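Local coordinates for protein antigen 43 (Escherichia coli, PDB 4KH3) that probably mediates bacterial clumping and biofilm formation, self-associating between cells through the passenger (alpha) domain of an autotransporter of the AIDA type, at residues A[200-211]-A[218-229]. Sequence-based numbering, arbitrary orientation. Where two conformers were deposited one is given.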
loop_
_atom_site.group_PDB
_atom_site.type_symbol
_atom_site.label_atom_id
_atom_site.label_comp_id
_atom_site.label_asym_id
_atom_site.label_seq_id
_atom_site.Cartn_x
_atom_site.Cartn_y
_atom_site.Cartn_z
ATOM N N HIS A 200 -7.808 18.165 4.442
ATOM C CA HIS A 200 -9.246 18.077 4.653
ATOM C C HIS A 200 -9.939 17.761 3.339
ATOM O O HIS A 200 -9.680 18.400 2.319
ATOM C CB HIS A 200 -9.791 19.389 5.220
ATOM C CG HIS A 200 -9.297 19.705 6.597
ATOM N ND1 HIS A 200 -8.953 18.727 7.506
ATOM C CD2 HIS A 200 -9.097 20.883 7.223
ATOM C CE1 HIS A 200 -8.553 19.293 8.627
ATOM N NE2 HIS A 200 -8.621 20.602 8.482
ATOM N N ASN A 201 -10.817 16.766 3.373
ATOM C CA ASN A 201 -11.623 16.387 2.202
ATOM C C ASN A 201 -10.786 15.996 0.988
ATOM O O ASN A 201 -10.605 16.770 0.061
ATOM C CB ASN A 201 -12.620 17.489 1.825
ATOM C CG ASN A 201 -13.366 18.027 3.031
ATOM O OD1 ASN A 201 -13.874 17.264 3.847
ATOM N ND2 ASN A 201 -13.429 19.347 3.152
ATOM N N THR A 202 -10.283 14.778 1.007
ATOM C CA THR A 202 -9.434 14.288 -0.046
ATOM C C THR A 202 -10.108 13.083 -0.663
ATOM O O THR A 202 -10.544 12.163 0.037
ATOM C CB THR A 202 -8.050 13.895 0.506
ATOM O OG1 THR A 202 -7.491 15.005 1.215
ATOM C CG2 THR A 202 -7.116 13.495 -0.611
ATOM N N ARG A 203 -10.211 13.106 -1.982
ATOM C CA ARG A 203 -10.837 12.033 -2.707
ATOM C C ARG A 203 -9.754 11.255 -3.446
ATOM O O ARG A 203 -9.107 11.774 -4.342
ATOM C CB ARG A 203 -11.874 12.603 -3.671
ATOM C CG ARG A 203 -12.716 11.561 -4.365
ATOM C CD ARG A 203 -13.556 12.199 -5.442
ATOM N NE ARG A 203 -14.984 12.345 -5.131
ATOM C CZ ARG A 203 -15.617 13.513 -5.044
ATOM N NH1 ARG A 203 -14.947 14.654 -5.201
ATOM N NH2 ARG A 203 -16.923 13.552 -4.809
ATOM N N LEU A 204 -9.534 10.013 -3.045
ATOM C CA LEU A 204 -8.523 9.210 -3.707
ATOM C C LEU A 204 -9.190 8.416 -4.817
ATOM O O LEU A 204 -9.737 7.333 -4.583
ATOM C CB LEU A 204 -7.821 8.289 -2.713
ATOM C CG LEU A 204 -7.217 9.004 -1.505
ATOM C CD1 LEU A 204 -6.543 8.009 -0.556
ATOM C CD2 LEU A 204 -6.236 10.094 -1.960
ATOM N N GLU A 205 -9.169 8.989 -6.020
ATOM C CA GLU A 205 -9.734 8.353 -7.198
ATOM C C GLU A 205 -8.649 7.482 -7.846
ATOM O O GLU A 205 -8.244 7.709 -8.980
ATOM C CB GLU A 205 -10.239 9.431 -8.163
ATOM C CG GLU A 205 -11.170 8.921 -9.243
ATOM C CD GLU A 205 -12.488 8.378 -8.691
ATOM O OE1 GLU A 205 -12.945 8.854 -7.633
ATOM O OE2 GLU A 205 -13.066 7.470 -9.324
ATOM N N GLY A 206 -8.165 6.498 -7.096
ATOM C CA GLY A 206 -7.049 5.673 -7.526
ATOM C C GLY A 206 -5.709 6.158 -6.988
ATOM O O GLY A 206 -4.687 5.464 -7.091
ATOM N N GLY A 207 -5.707 7.359 -6.412
ATOM C CA GLY A 207 -4.476 7.972 -5.946
ATOM C C GLY A 207 -4.072 7.605 -4.525
ATOM O O GLY A 207 -4.764 6.844 -3.833
ATOM N N ASN A 208 -2.945 8.163 -4.088
ATOM C CA ASN A 208 -2.373 7.827 -2.786
ATOM C C ASN A 208 -2.285 9.032 -1.876
ATOM O O ASN A 208 -1.984 10.143 -2.327
ATOM C CB ASN A 208 -0.970 7.245 -2.957
ATOM C CG ASN A 208 -0.958 5.972 -3.797
ATOM O OD1 ASN A 208 -1.994 5.352 -4.038
ATOM N ND2 ASN A 208 0.222 5.569 -4.222
ATOM N N GLN A 209 -2.550 8.814 -0.596
ATOM C CA GLN A 209 -2.297 9.827 0.409
ATOM C C GLN A 209 -1.471 9.224 1.549
ATOM O O GLN A 209 -1.855 8.208 2.147
ATOM C CB GLN A 209 -3.601 10.400 0.943
ATOM C CG GLN A 209 -3.390 11.372 2.085
ATOM C CD GLN A 209 -4.679 11.750 2.786
ATOM O OE1 GLN A 209 -5.320 10.919 3.437
ATOM N NE2 GLN A 209 -5.064 13.006 2.653
ATOM N N TYR A 210 -0.326 9.846 1.821
ATOM C CA TYR A 210 0.577 9.404 2.876
ATOM C C TYR A 210 0.575 10.422 4.007
ATOM O O TYR A 210 0.989 11.572 3.843
ATOM C CB TYR A 210 2.004 9.238 2.355
ATOM C CG TYR A 210 2.123 8.391 1.117
ATOM C CD1 TYR A 210 2.206 7.015 1.202
ATOM C CD2 TYR A 210 2.188 8.970 -0.137
ATOM C CE1 TYR A 210 2.334 6.233 0.073
ATOM C CE2 TYR A 210 2.320 8.201 -1.280
ATOM C CZ TYR A 210 2.385 6.828 -1.168
ATOM O OH TYR A 210 2.503 6.041 -2.302
ATOM N N VAL A 211 0.096 9.984 5.159
ATOM C CA VAL A 211 0.026 10.839 6.319
ATOM C C VAL A 211 1.205 10.507 7.208
ATOM O O VAL A 211 1.285 9.417 7.785
ATOM C CB VAL A 211 -1.270 10.613 7.083
ATOM C CG1 VAL A 211 -1.345 11.569 8.268
ATOM C CG2 VAL A 211 -2.464 10.780 6.125
ATOM N N THR A 218 -8.390 14.523 7.443
ATOM C CA THR A 218 -9.803 14.388 7.791
ATOM C C THR A 218 -10.655 14.231 6.537
ATOM O O THR A 218 -10.415 14.889 5.527
ATOM C CB THR A 218 -10.301 15.590 8.607
ATOM O OG1 THR A 218 -10.240 16.777 7.806
ATOM C CG2 THR A 218 -9.443 15.783 9.851
ATOM N N GLU A 219 -11.642 13.347 6.610
ATOM C CA GLU A 219 -12.547 13.095 5.499
ATOM C C GLU A 219 -11.815 12.673 4.230
ATOM O O GLU A 219 -11.971 13.290 3.177
ATOM C CB GLU A 219 -13.439 14.311 5.222
ATOM C CG GLU A 219 -14.649 14.424 6.135
ATOM C CD GLU A 219 -14.354 15.215 7.393
ATOM O OE1 GLU A 219 -13.344 15.960 7.408
ATOM O OE2 GLU A 219 -15.134 15.094 8.361
ATOM N N THR A 220 -10.993 11.635 4.334
ATOM C CA THR A 220 -10.410 11.058 3.139
ATOM C C THR A 220 -11.383 10.042 2.582
ATOM O O THR A 220 -11.882 9.181 3.301
ATOM C CB THR A 220 -9.034 10.430 3.393
ATOM O OG1 THR A 220 -8.110 11.463 3.741
ATOM C CG2 THR A 220 -8.519 9.732 2.141
ATOM N N LEU A 221 -11.679 10.174 1.299
ATOM C CA LEU A 221 -12.591 9.280 0.630
ATOM C C LEU A 221 -11.796 8.394 -0.326
ATOM O O LEU A 221 -11.219 8.869 -1.308
ATOM C CB LEU A 221 -13.634 10.105 -0.101
ATOM C CG LEU A 221 -14.600 9.378 -1.022
ATOM C CD1 LEU A 221 -15.352 8.292 -0.256
ATOM C CD2 LEU A 221 -15.542 10.402 -1.625
ATOM N N ILE A 222 -11.740 7.106 -0.014
ATOM C CA ILE A 222 -10.890 6.183 -0.749
ATOM C C ILE A 222 -11.711 5.394 -1.751
ATOM O O ILE A 222 -12.341 4.393 -1.400
ATOM C CB ILE A 222 -10.175 5.177 0.191
ATOM C CG1 ILE A 222 -9.612 5.875 1.426
ATOM C CG2 ILE A 222 -9.066 4.452 -0.543
ATOM C CD1 ILE A 222 -8.916 4.914 2.396
ATOM N N ASN A 223 -11.714 5.838 -3.001
ATOM C CA ASN A 223 -12.423 5.096 -4.022
ATOM C C ASN A 223 -11.542 3.980 -4.573
ATOM O O ASN A 223 -10.444 3.741 -4.061
ATOM C CB ASN A 223 -12.928 6.019 -5.117
ATOM C CG ASN A 223 -14.034 6.928 -4.633
ATOM O OD1 ASN A 223 -14.853 6.528 -3.821
ATOM N ND2 ASN A 223 -14.064 8.153 -5.132
ATOM N N ARG A 224 -12.031 3.297 -5.603
ATOM C CA ARG A 224 -11.340 2.151 -6.171
ATOM C C ARG A 224 -9.842 2.380 -6.452
ATOM O O ARG A 224 -9.442 3.380 -7.069
ATOM C CB ARG A 224 -12.054 1.682 -7.440
ATOM C CG ARG A 224 -11.516 0.351 -7.950
ATOM C CD ARG A 224 -11.677 0.215 -9.453
ATOM N NE ARG A 224 -12.865 -0.545 -9.818
ATOM C CZ ARG A 224 -12.868 -1.851 -10.071
ATOM N NH1 ARG A 224 -11.738 -2.551 -9.997
ATOM N NH2 ARG A 224 -14.005 -2.455 -10.402
ATOM N N ASP A 225 -9.028 1.441 -5.981
ATOM C CA ASP A 225 -7.570 1.491 -6.130
ATOM C C ASP A 225 -6.896 2.612 -5.352
ATOM O O ASP A 225 -5.673 2.756 -5.413
ATOM C CB ASP A 225 -7.158 1.548 -7.607
ATOM C CG ASP A 225 -7.567 0.309 -8.361
ATOM O OD1 ASP A 225 -7.466 -0.795 -7.780
ATOM O OD2 ASP A 225 -8.005 0.435 -9.521
ATOM N N GLY A 226 -7.691 3.408 -4.636
ATOM C CA GLY A 226 -7.150 4.414 -3.748
ATOM C C GLY A 226 -6.404 3.783 -2.580
ATOM O O GLY A 226 -6.673 2.653 -2.175
ATOM N N TRP A 227 -5.473 4.531 -2.020
ATOM C CA TRP A 227 -4.645 4.026 -0.949
ATOM C C TRP A 227 -4.352 5.148 0.051
ATOM O O TRP A 227 -3.649 6.109 -0.278
ATOM C CB TRP A 227 -3.351 3.489 -1.553
ATOM C CG TRP A 227 -2.491 2.666 -0.617
ATOM C CD1 TRP A 227 -2.902 1.955 0.469
ATOM C CD2 TRP A 227 -1.069 2.485 -0.701
ATOM N NE1 TRP A 227 -1.827 1.342 1.070
ATOM C CE2 TRP A 227 -0.691 1.637 0.363
ATOM C CE3 TRP A 227 -0.082 2.945 -1.581
ATOM C CZ2 TRP A 227 0.632 1.245 0.580
ATOM C CZ3 TRP A 227 1.242 2.551 -1.368
ATOM C CH2 TRP A 227 1.582 1.709 -0.297
ATOM N N GLN A 228 -4.915 5.053 1.256
ATOM C CA GLN A 228 -4.555 5.988 2.318
ATOM C C GLN A 228 -3.614 5.304 3.305
ATOM O O GLN A 228 -3.937 4.251 3.839
ATOM C CB GLN A 228 -5.787 6.523 3.053
ATOM C CG GLN A 228 -5.415 7.522 4.138
ATOM C CD GLN A 228 -6.599 8.029 4.918
ATOM O OE1 GLN A 228 -7.587 7.314 5.105
ATOM N NE2 GLN A 228 -6.506 9.270 5.394
ATOM N N VAL A 229 -2.445 5.897 3.534
ATOM C CA VAL A 229 -1.435 5.281 4.388
ATOM C C VAL A 229 -1.191 6.156 5.596
ATOM O O VAL A 229 -0.794 7.319 5.458
ATOM C CB VAL A 229 -0.095 5.083 3.652
ATOM C CG1 VAL A 229 0.952 4.520 4.600
ATOM C CG2 VAL A 229 -0.274 4.168 2.465
HETATM O O HOH W 1 -8.225 14.139 3.691
HETATM O O HOH W 2 -16.372 10.088 -5.226
HETATM O O HOH W 3 -10.894 5.378 -8.496
#
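Successive rungs of a right-handed parallel beta-helix, the fold of autotransporter stalks, meet where 200-211 runs beside 218-229, and the pair illustrates how such a solenoid stacks like on like inside the coil, T202 on T220, L204 on I222 and Q209 on Q228. Strands 202-205 and 220-222 form one face, 208-211 and 227-229 another, and the register slips by one residue at the corner between them. L204 O takes N223 N before that corner, and G207 O takes W227 N after it. The extra residue sits in the type II turn N223-G226, opposite G206, whose positive phi (96°) suits glycine.

Inside the coil, polar atoms are paired rather than excluded. Q209 OE1 is gripped twice, by T220 OG1 at 2.9 Å and, weakly, by Q228 NE2 at 2.8 Å; Q209 reaches them because its chain runs extended from a CG anti to the backbone N (chi1 175°). A water joins T202 OG1, T220 OG1 and T218 O. Beside this polar patch, L204 CD1 lies 3.8 Å from T220 CG2 and 4.2 Å from I222 CG1.

Outside, N223 ND2 donates to E205 OE1 on its syn side at 2.8 Å, tilted out of the carboxylate plane, and a water links the same nitrogen to R203 NE. Also on the outer side, but on the 208-211/227-229 strands, Y210 turns its edge toward the face of the W227 six-membered ring in an offset edge-to-face pair, planes at 76°, while Y210 CD1 rests 3.9 Å from V229 CB.

The stacking continues both ways: Q209 NE2 bonds Q193 of strand 192-195, Q228 OE1 bonds T239 of the following rung, and 200-203 pairs through its backbone with strand 181-188.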